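Local coordinates for putative cytochrome P450 120 (Synechocystis sp., PDB 2VE3), which probably acts as a heme-dependent monooxygenase of the cytochrome P450 family and binds retinoic acid beside its heme, at residues G419-E423 with K433-R437. Numbering follows the deposited sequence.
Sequences GQNLE and KDNLR
In the C-terminal beta region of this P450, the loop before strand 424-426 meets the turn that leads into strand 437-442, and the carboxamide of Gln420 stands in for a strand neighbour beside Arg437. Its NE2 donates to Arg437 O at 2.7 Å, in the carbonyl plane and on a lone pair, while its OE1 accepts from Arg437 N at 2.9 Å; NE2 has a second acceptor in Leu417 O, so both ends of the flat amide are held and its flip is settled. Beyond CG the Gln420 chain runs extended (chi2 -180°), which carries the amide across to Arg437. A water fills the step between: it donates to Gln420 OE1 and Asn421 O and accepts from Leu436 N.

Next along, Asn421 and Asp434 grip each other twice. Asp434 N reaches Asn421 O at 3.0 Å, and Asn421 N meets Asp434 OD2 at 2.8 Å from above the carboxylate plane, in a nearly straight bond. Asn421 OD1 accepts from Glu423 N, two residues on, in an Asx turn, leaving ND2 lying over the Lys433 chain, 3.4 Å from CD. Lys433 N closes the row on Glu423 O at 2.7 Å.

Leu422 and Leu436 meet by their CD2 methyls, 4.1 Å apart, and pack on helix 241-272; Arg437 NH1 salt-bridges Glu140, at the start of strand 140-142.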
# COMPACT_ATOMS: atom_id res chain seq x y z
N GLY A 419 24.04 9.35 -12.66
CA GLY A 419 23.24 9.76 -13.81
C GLY A 419 22.06 8.83 -14.06
O GLY A 419 22.03 8.14 -15.07
N GLN A 420 21.12 8.78 -13.12
CA GLN A 420 19.77 8.28 -13.37
C GLN A 420 18.78 9.26 -12.76
O GLN A 420 19.16 10.10 -11.95
CB GLN A 420 19.56 6.88 -12.82
CG GLN A 420 19.78 6.74 -11.31
CD GLN A 420 19.56 5.33 -10.84
OE1 GLN A 420 18.43 4.82 -10.90
NE2 GLN A 420 20.62 4.68 -10.39
N ASN A 421 17.53 9.19 -13.19
CA ASN A 421 16.46 9.95 -12.56
C ASN A 421 15.86 9.16 -11.38
O ASN A 421 15.25 8.11 -11.57
CB ASN A 421 15.37 10.27 -13.59
CG ASN A 421 14.51 11.42 -13.18
OD1 ASN A 421 14.61 11.88 -12.06
ND2 ASN A 421 13.68 11.89 -14.08
N LEU A 422 16.08 9.66 -10.16
CA LEU A 422 15.57 9.04 -8.93
C LEU A 422 14.26 9.70 -8.53
O LEU A 422 13.68 9.40 -7.48
CB LEU A 422 16.59 9.17 -7.79
CG LEU A 422 17.94 8.46 -7.93
CD1 LEU A 422 18.94 8.89 -6.83
CD2 LEU A 422 17.75 6.93 -7.93
N GLU A 423 13.80 10.61 -9.37
CA GLU A 423 12.54 11.33 -9.15
C GLU A 423 11.36 10.36 -9.11
O GLU A 423 11.31 9.39 -9.86
CB GLU A 423 12.34 12.35 -10.26
CG GLU A 423 11.56 13.58 -9.85
CD GLU A 423 12.40 14.57 -9.06
OE1 GLU A 423 13.57 14.23 -8.76
OE2 GLU A 423 11.90 15.67 -8.74
N LYS A 433 11.68 7.22 -11.34
CA LYS A 433 11.44 7.30 -12.80
C LYS A 433 12.32 6.35 -13.64
O LYS A 433 11.80 5.64 -14.51
CB LYS A 433 11.53 8.74 -13.32
CG LYS A 433 10.72 8.97 -14.62
CD LYS A 433 10.75 10.42 -15.07
CE LYS A 433 10.22 11.37 -13.97
NZ LYS A 433 10.32 12.82 -14.35
N ASP A 434 13.62 6.29 -13.34
CA ASP A 434 14.55 5.41 -14.05
C ASP A 434 14.70 4.00 -13.49
O ASP A 434 15.72 3.35 -13.72
CB ASP A 434 15.93 6.06 -14.24
CG ASP A 434 15.94 7.11 -15.34
OD1 ASP A 434 14.91 7.25 -16.04
OD2 ASP A 434 16.96 7.81 -15.50
N ASN A 435 13.68 3.54 -12.76
CA ASN A 435 13.56 2.14 -12.29
C ASN A 435 14.68 1.59 -11.41
O ASN A 435 14.85 0.37 -11.32
CB ASN A 435 13.30 1.18 -13.45
CG ASN A 435 12.08 1.55 -14.27
OD1 ASN A 435 10.95 1.46 -13.79
ND2 ASN A 435 12.30 1.97 -15.51
N LEU A 436 15.42 2.48 -10.76
CA LEU A 436 16.39 2.13 -9.71
C LEU A 436 17.53 1.26 -10.21
O LEU A 436 17.56 0.04 -9.95
CB LEU A 436 15.69 1.47 -8.52
CG LEU A 436 15.78 2.06 -7.11
CD1 LEU A 436 15.75 0.93 -6.10
CD2 LEU A 436 16.94 3.03 -6.86
N ARG A 437 18.48 1.88 -10.89
CA ARG A 437 19.62 1.16 -11.43
C ARG A 437 20.68 1.05 -10.35
O ARG A 437 21.11 2.06 -9.79
CB ARG A 437 20.18 1.87 -12.66
CG ARG A 437 19.16 2.05 -13.76
CD ARG A 437 19.74 2.75 -14.99
NE ARG A 437 18.81 2.64 -16.11
CZ ARG A 437 18.70 1.56 -16.88
NH1 ARG A 437 19.47 0.50 -16.67
NH2 ARG A 437 17.81 1.53 -17.87
O HOH W 1 15.80 5.33 -11.03